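Local coordinates for protein terminase large subunit (Thermus phage G20c, PDB 5M1P) that cuts viral DNA to start and end genome packaging through its metal-dependent RNase H-like nuclease domain, the large terminase subunit also driving ATP-powered translocation into empty capsids, at residues E20-T24 with R25-E29; A71-S74 with D75-A78; L132-L135 with M136-Q140. All blocks are in the same frame, centred on the assembly; numbering follows the deposited sequence.

Contact 1: residues E20-T24 with R25-E29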
loop_
_atom_site.group_PDB
_atom_site.type_symbol
_atom_site.label_atom_id
_atom_site.label_comp_id
_atom_site.label_asym_id
_atom_site.label_seq_id
_atom_site.Cartn_x
_atom_site.Cartn_y
_atom_site.Cartn_z
ATOM N N GLU A 20 -2.174 -15.081 -9.135
ATOM C CA GLU A 20 -1.932 -16.379 -8.516
ATOM C C GLU A 20 -1.586 -16.126 -7.054
ATOM O O GLU A 20 -0.711 -15.312 -6.754
ATOM C CB GLU A 20 -0.773 -17.100 -9.195
ATOM C CG GLU A 20 -0.606 -18.545 -8.730
ATOM C CD GLU A 20 0.577 -19.262 -9.356
ATOM O OE1 GLU A 20 1.488 -18.596 -9.897
ATOM O OE2 GLU A 20 0.599 -20.513 -9.283
ATOM N N ARG A 21 -2.275 -16.810 -6.148
ATOM C CA ARG A 21 -1.924 -16.740 -4.733
ATOM C C ARG A 21 -0.726 -17.664 -4.499
ATOM O O ARG A 21 -0.824 -18.873 -4.718
ATOM C CB ARG A 21 -3.115 -17.125 -3.850
ATOM C CG ARG A 21 -2.945 -16.763 -2.379
ATOM C CD ARG A 21 -4.245 -16.937 -1.599
ATOM N NE ARG A 21 -5.307 -16.004 -2.012
ATOM C CZ ARG A 21 -5.620 -14.839 -1.428
ATOM N NH1 ARG A 21 -4.954 -14.367 -0.368
ATOM N NH2 ARG A 21 -6.617 -14.107 -1.936
ATOM N N ARG A 22 0.409 -17.082 -4.105
ATOM C CA ARG A 22 1.615 -17.828 -3.746
ATOM C C ARG A 22 1.908 -17.514 -2.275
ATOM O O ARG A 22 2.653 -16.575 -1.953
ATOM C CB ARG A 22 2.792 -17.432 -4.646
ATOM C CG ARG A 22 2.575 -17.669 -6.140
ATOM C CD ARG A 22 3.808 -17.295 -6.960
ATOM N NE ARG A 22 3.508 -17.125 -8.386
ATOM C CZ ARG A 22 4.286 -16.505 -9.282
ATOM N NH1 ARG A 22 3.885 -16.415 -10.551
ATOM N NH2 ARG A 22 5.459 -15.972 -8.938
ATOM N N GLY A 23 1.289 -18.281 -1.381
ATOM C CA GLY A 23 1.422 -18.051 0.058
ATOM C C GLY A 23 0.851 -16.699 0.441
ATOM O O GLY A 23 -0.325 -16.431 0.210
ATOM N N THR A 24 1.702 -15.838 1.004
ATOM C CA THR A 24 1.303 -14.490 1.396
ATOM C C THR A 24 1.272 -13.492 0.231
ATOM O O THR A 24 0.873 -12.344 0.427
ATOM C CB THR A 24 2.235 -13.948 2.501
ATOM O OG1 THR A 24 3.591 -13.994 2.056
ATOM C CG2 THR A 24 2.102 -14.780 3.775
ATOM N N ARG A 25 1.694 -13.917 -0.964
ATOM C CA ARG A 25 1.711 -13.040 -2.138
ATOM C C ARG A 25 0.546 -13.282 -3.074
ATOM O O ARG A 25 0.197 -14.428 -3.342
ATOM C CB ARG A 25 2.975 -13.244 -2.957
ATOM C CG ARG A 25 4.261 -12.959 -2.221
ATOM C CD ARG A 25 5.410 -13.047 -3.200
ATOM N NE ARG A 25 6.681 -12.719 -2.587
ATOM C CZ ARG A 25 7.816 -12.538 -3.262
ATOM N NH1 ARG A 25 7.850 -12.661 -4.586
ATOM N NH2 ARG A 25 8.928 -12.222 -2.611
ATOM N N LEU A 26 -0.004 -12.196 -3.601
ATOM C CA LEU A 26 -0.881 -12.240 -4.761
ATOM C C LEU A 26 -0.073 -11.745 -5.946
ATOM O O LEU A 26 0.235 -10.558 -6.026
ATOM C CB LEU A 26 -2.105 -11.352 -4.551
ATOM C CG LEU A 26 -2.945 -11.628 -3.300
ATOM C CD1 LEU A 26 -4.274 -10.882 -3.376
ATOM C CD2 LEU A 26 -3.140 -13.113 -3.061
ATOM N N VAL A 27 0.260 -12.636 -6.872
ATOM C CA VAL A 27 1.188 -12.298 -7.949
ATOM C C VAL A 27 0.376 -12.129 -9.210
ATOM O O VAL A 27 -0.206 -13.093 -9.704
ATOM C CB VAL A 27 2.269 -13.378 -8.165
ATOM C CG1 VAL A 27 3.269 -12.939 -9.240
ATOM C CG2 VAL A 27 3.002 -13.650 -6.859
ATOM N N VAL A 28 0.338 -10.898 -9.715
ATOM C CA VAL A 28 -0.341 -10.574 -10.963
ATOM C C VAL A 28 0.597 -10.850 -12.129
ATOM O O VAL A 28 0.215 -11.466 -13.133
ATOM C CB VAL A 28 -0.800 -9.101 -10.993
ATOM C CG1 VAL A 28 -1.397 -8.752 -12.345
ATOM C CG2 VAL A 28 -1.843 -8.865 -9.907
ATOM N N GLU A 29 1.819 -10.360 -12.020
ATOM C CA GLU A 29 2.802 -10.632 -13.048
ATOM C C GLU A 29 4.198 -10.605 -12.492
ATOM O O GLU A 29 4.517 -9.868 -11.544
ATOM C CB GLU A 29 2.650 -9.672 -14.212
ATOM C CG GLU A 29 2.873 -8.216 -13.899
ATOM C CD GLU A 29 2.509 -7.338 -15.076
ATOM O OE1 GLU A 29 3.426 -6.904 -15.798
ATOM O OE2 GLU A 29 1.298 -7.115 -15.299
#
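Arg21 and Leu26 lie side by side on one face of a tight beta hairpin, where Leu26 CD2 sits 3.4 Å from Arg21 CZ, over the centre of the guanidinium. On the other face Arg22 runs across Val27: Val27 CG1 is 3.7 Å from Arg22 CZ and offset toward the rim of that guanidinium, while Val27 CG2 meets Arg22 CD. Glu20, on the same face as Arg22, helps to set the rotation of this flat group through a salt bridge, its OE1 accepting from Arg22 NE at 2.9 Å in the guanidinium plane but from above the carboxylate plane; Asp30 is the second partner, bridged to Arg22 NH2. The Arg22 chain reaches Val27 because CG stands anti to the carbonyl carbon (chi1 -59°) and the chain is extended as far as NE. Beneath the side chains, Glu20 and Val27 form a hydrogen-bonded antiparallel pair, with Val27 N 2.8 Å from Glu20 O. Arg22 and Arg25 make the next such pair and close a type II' turn, in which Gly23 takes the positive phi (63°) of the first corner. Further out, salt bridges tie Arg21 to Asp146 and Arg25 to Asp86. Strand 25-27 lies between strands 15-22 and 61-69 in the large mixed sheet; Val27 touches Cys64 of strand 61-69, and Arg25 reaches over to Ala82 and Leu83 of helix 73-86.

Contact 2: residues A71-S74 with D75-A78; sequences ATWS and DQVA
Gln76 NE2 reaches back to the carbonyl of Ala71, lying 3.1 Å from Ala71 O, in a nearly straight bond (165° at the hydrogen). The acceptor is in the amide plane of Gln76, whereas the donor stands above the carbonyl plane of Ala71. Thr72 occupies the N-cap of helix 73-86: its OG1 accepts from Asp75 N at 3.0 Å, satisfying an amide of the first turn. This bond depends on chi1 of 66°, which holds OG1 between the backbone N and the carbonyl carbon of Thr72. A water links the two residues a second time, accepting from Thr72 N and donating to Asp75 OD2 at 2.8 Å. Behind the cap the regular helical bonds begin, with Gln76 N to Thr72 O, Val77 N to Trp73 O and Ala78 N to Ser74 O.

The Thr72 and Asp75 side chains cross at about a right angle, and Thr72 OG1 is 3.2 Å from Asp75 CB. Ala71 CB touches both Asp75 OD2, at 3.7 Å, and Gln76 CG. Gln76 NE2 also comes to the edge of the Trp73 ring, in its plane and 3.8 Å from Trp73 CD1, with the amide turned 70° from the ring.

The other end of the Gln76 amide, OE1, accepts from Gly44 N, and Trp73 NE1 donates to Lys45 O, so both side chains grip the loop after strand 37-42. Gln76 also touches Phe43, a residue of the calcium site, and its side chain comes within about 7 Å of the ion, so the start of the helix borders the nuclease metal site. Gln76 packs on Ser50 and Phe52 of strand 49-56, while Trp73 touches Ala102 and Ile103 of helix 101-109, and Val77 touches Glu106.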
loop_
_atom_site.group_PDB
_atom_site.type_symbol
_atom_site.label_atom_id
_atom_site.label_comp_id
_atom_site.label_asym_id
_atom_site.label_seq_id
_atom_site.Cartn_x
_atom_site.Cartn_y
_atom_site.Cartn_z
ATOM N N ALA A 71 3.674 -11.309 11.433
ATOM C CA ALA A 71 5.056 -11.539 10.997
ATOM C C ALA A 71 5.969 -10.726 11.905
ATOM O O ALA A 71 5.642 -9.594 12.252
ATOM C CB ALA A 71 5.236 -11.119 9.548
ATOM N N THR A 72 7.111 -11.290 12.290
ATOM C CA THR A 72 8.054 -10.544 13.139
ATOM C C THR A 72 8.545 -9.331 12.353
ATOM O O THR A 72 8.535 -9.325 11.117
ATOM C CB THR A 72 9.277 -11.374 13.586
ATOM O OG1 THR A 72 10.082 -11.690 12.447
ATOM C CG2 THR A 72 8.877 -12.661 14.307
ATOM N N TRP A 73 8.990 -8.306 13.063
ATOM C CA TRP A 73 9.508 -7.113 12.400
ATOM C C TRP A 73 10.643 -7.448 11.445
ATOM O O TRP A 73 10.666 -6.949 10.317
ATOM C CB TRP A 73 9.993 -6.081 13.414
ATOM C CG TRP A 73 8.883 -5.425 14.187
ATOM C CD1 TRP A 73 7.586 -5.244 13.791
ATOM C CD2 TRP A 73 8.990 -4.840 15.480
ATOM N NE1 TRP A 73 6.881 -4.587 14.759
ATOM C CE2 TRP A 73 7.717 -4.328 15.811
ATOM C CE3 TRP A 73 10.034 -4.706 16.394
ATOM C CZ2 TRP A 73 7.456 -3.692 17.027
ATOM C CZ3 TRP A 73 9.777 -4.066 17.608
ATOM C CH2 TRP A 73 8.494 -3.568 17.908
ATOM N N SER A 74 11.568 -8.301 11.886
ATOM C CA SER A 74 12.673 -8.703 11.021
ATOM C C SER A 74 12.184 -9.461 9.785
ATOM O O SER A 74 12.707 -9.258 8.682
ATOM C CB SER A 74 13.708 -9.528 11.788
ATOM O OG SER A 74 14.911 -9.601 11.050
ATOM N N ASP A 75 11.190 -10.330 9.966
ATOM C CA ASP A 75 10.588 -11.046 8.833
ATOM C C ASP A 75 9.921 -10.083 7.849
ATOM O O ASP A 75 10.034 -10.261 6.632
ATOM C CB ASP A 75 9.598 -12.104 9.333
ATOM C CG ASP A 75 9.061 -12.988 8.225
ATOM O OD1 ASP A 75 9.803 -13.276 7.259
ATOM O OD2 ASP A 75 7.894 -13.408 8.349
ATOM N N GLN A 76 9.247 -9.058 8.354
ATOM C CA GLN A 76 8.664 -8.041 7.461
ATOM C C GLN A 76 9.722 -7.378 6.590
ATOM O O GLN A 76 9.536 -7.227 5.379
ATOM C CB GLN A 76 7.904 -6.994 8.254
ATOM C CG GLN A 76 6.657 -7.541 8.913
ATOM C CD GLN A 76 5.943 -6.484 9.698
ATOM O OE1 GLN A 76 5.746 -5.372 9.207
ATOM N NE2 GLN A 76 5.565 -6.807 10.934
ATOM N N VAL A 77 10.838 -7.004 7.207
ATOM C CA VAL A 77 11.949 -6.399 6.477
ATOM C C VAL A 77 12.566 -7.398 5.485
ATOM O O VAL A 77 12.879 -7.029 4.350
ATOM C CB VAL A 77 13.005 -5.793 7.428
ATOM C CG1 VAL A 77 14.227 -5.329 6.649
ATOM C CG2 VAL A 77 12.408 -4.618 8.196
ATOM N N ALA A 78 12.727 -8.654 5.890
ATOM C CA ALA A 78 13.263 -9.682 4.977
ATOM C C ALA A 78 12.333 -9.916 3.785
ATOM O O ALA A 78 12.804 -10.114 2.661
ATOM C CB ALA A 78 13.495 -10.999 5.714
HETATM O O HOH W 1 7.461 -13.968 11.084
#

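Contact 3: residues L132-L135 with M136-Q140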
loop_
_atom_site.group_PDB
_atom_site.type_symbol
_atom_site.label_atom_id
_atom_site.label_comp_id
_atom_site.label_asym_id
_atom_site.label_seq_id
_atom_site.Cartn_x
_atom_site.Cartn_y
_atom_site.Cartn_z
ATOM N N LEU A 132 -4.404 8.851 -4.857
ATOM C CA LEU A 132 -4.879 7.528 -5.243
ATOM C C LEU A 132 -6.291 7.596 -5.823
ATOM O O LEU A 132 -6.586 6.980 -6.851
ATOM C CB LEU A 132 -4.817 6.561 -4.058
ATOM C CG LEU A 132 -5.339 5.139 -4.282
ATOM C CD1 LEU A 132 -4.525 4.425 -5.340
ATOM C CD2 LEU A 132 -5.307 4.333 -2.995
ATOM N N ALA A 133 -7.164 8.349 -5.163
ATOM C CA ALA A 133 -8.556 8.478 -5.609
ATOM C C ALA A 133 -8.673 9.100 -6.988
ATOM O O ALA A 133 -9.491 8.652 -7.799
ATOM C CB ALA A 133 -9.347 9.308 -4.621
ATOM N N LEU A 134 -7.871 10.126 -7.256
ATOM C CA LEU A 134 -7.896 10.795 -8.555
ATOM C C LEU A 134 -7.398 9.877 -9.661
ATOM O O LEU A 134 -8.022 9.775 -10.720
ATOM C CB LEU A 134 -7.056 12.072 -8.527
ATOM C CG LEU A 134 -6.941 12.844 -9.849
ATOM C CD1 LEU A 134 -8.308 13.322 -10.309
ATOM C CD2 LEU A 134 -5.982 14.006 -9.702
ATOM N N LEU A 135 -6.262 9.227 -9.433
ATOM C CA LEU A 135 -5.749 8.244 -10.390
ATOM C C LEU A 135 -6.764 7.126 -10.638
ATOM O O LEU A 135 -6.907 6.631 -11.758
ATOM C CB LEU A 135 -4.445 7.634 -9.875
ATOM C CG LEU A 135 -3.236 8.560 -9.921
ATOM C CD1 LEU A 135 -2.099 7.967 -9.093
ATOM C CD2 LEU A 135 -2.780 8.825 -11.349
ATOM N N MET A 136 -7.489 6.742 -9.590
ATOM C CA MET A 136 -8.485 5.688 -9.716
ATOM C C MET A 136 -9.638 6.112 -10.623
ATOM O O MET A 136 -10.017 5.374 -11.536
ATOM C CB MET A 136 -9.035 5.283 -8.355
ATOM C CG MET A 136 -9.838 3.995 -8.390
ATOM S SD MET A 136 -10.597 3.573 -6.811
ATOM C CE MET A 136 -9.143 3.327 -5.790
ATOM N N GLU A 137 -10.172 7.308 -10.394
ATOM C CA GLU A 137 -11.264 7.814 -11.237
ATOM C C GLU A 137 -10.819 7.937 -12.685
ATOM O O GLU A 137 -11.613 7.686 -13.590
ATOM C CB GLU A 137 -11.787 9.155 -10.719
ATOM C CG GLU A 137 -12.897 9.767 -11.564
ATOM C CD GLU A 137 -14.144 8.906 -11.608
ATOM O OE1 GLU A 137 -14.587 8.531 -12.717
ATOM O OE2 GLU A 137 -14.690 8.604 -10.530
ATOM N N LYS A 138 -9.543 8.263 -12.893
ATOM C CA LYS A 138 -8.977 8.366 -14.240
ATOM C C LYS A 138 -8.677 7.026 -14.920
ATOM O O LYS A 138 -8.155 7.014 -16.034
ATOM C CB LYS A 138 -7.704 9.203 -14.193
ATOM C CG LYS A 138 -7.943 10.673 -13.883
ATOM C CD LYS A 138 -6.650 11.462 -13.993
ATOM C CE LYS A 138 -6.876 12.959 -13.880
ATOM N NZ LYS A 138 -5.607 13.667 -13.543
ATOM N N GLY A 139 -8.979 5.905 -14.263
ATOM C CA GLY A 139 -8.781 4.586 -14.843
ATOM C C GLY A 139 -7.328 4.156 -14.885
ATOM O O GLY A 139 -6.957 3.338 -15.719
ATOM N N GLN A 140 -6.508 4.703 -13.987
ATOM C CA GLN A 140 -5.063 4.429 -13.976
ATOM C C GLN A 140 -4.590 3.494 -12.852
ATOM O O GLN A 140 -3.408 3.156 -12.777
ATOM C CB GLN A 140 -4.307 5.758 -13.950
ATOM C CG GLN A 140 -4.546 6.565 -15.221
ATOM C CD GLN A 140 -3.759 7.852 -15.283
ATOM O OE1 GLN A 140 -2.777 7.953 -16.017
ATOM N NE2 GLN A 140 -4.183 8.844 -14.512
#
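Leu134 with Lys138 and Leu135 with Gln140 are local contacts across the last turn of helix 122-137 and the loop that leaves it toward strand 142-144. The Lys138 chain, extended beyond CG, lies across Leu134 and brings CE to 3.9 Å from Leu134 CD1; Lys138 CG passes 3.3 Å from Leu134 O. Gln140 CG lies beside its backbone N (chi1 -65°), and the amide turns back to the helix, where Gln140 NE2 lies 3.5 Å from Leu135 CD2. On the buried side, Met136 CE lies 4.5 Å from Leu132 CG. Leu132 and Met136 both touch Phe8, and Leu132 and Leu135 pack on Tyr186 of helix 177-186.

Backbone bonds carry the helix to its end, the last of the regular series being Lys138 N to Leu134 O. Gly139 then leaves helical geometry with phi at 75°, which turns the chain so that Gly139 N reaches Met136 O at 3.0 Å and Gln140 N reaches Leu135 O, also at 3.0 Å. Positive phi at Gly139 and two bonds back into the final turn make this a Schellman motif, a common C-terminal helix cap.

How the contacts relate
Along the chain the three contacts come in series: the hairpin of contact 1, the start of helix 73-86 in contact 2 and the end of helix 122-137 in contact 3. Contacts 1 and 2 have centres about 18 Å apart, and contact 1 meets the helix that contact 2 begins, since Arg25 packs on Ala82 and Leu83 of its later turns. Contact 3 is about 24 Å from contact 1 and about 31 Å from contact 2, centre to centre, on the opposite side of the chain's centre from contact 2. Contact 2 borders the calcium site of the nuclease, while contacts 1 and 3 lie away from it, at a sheet hairpin and a helix C-terminus.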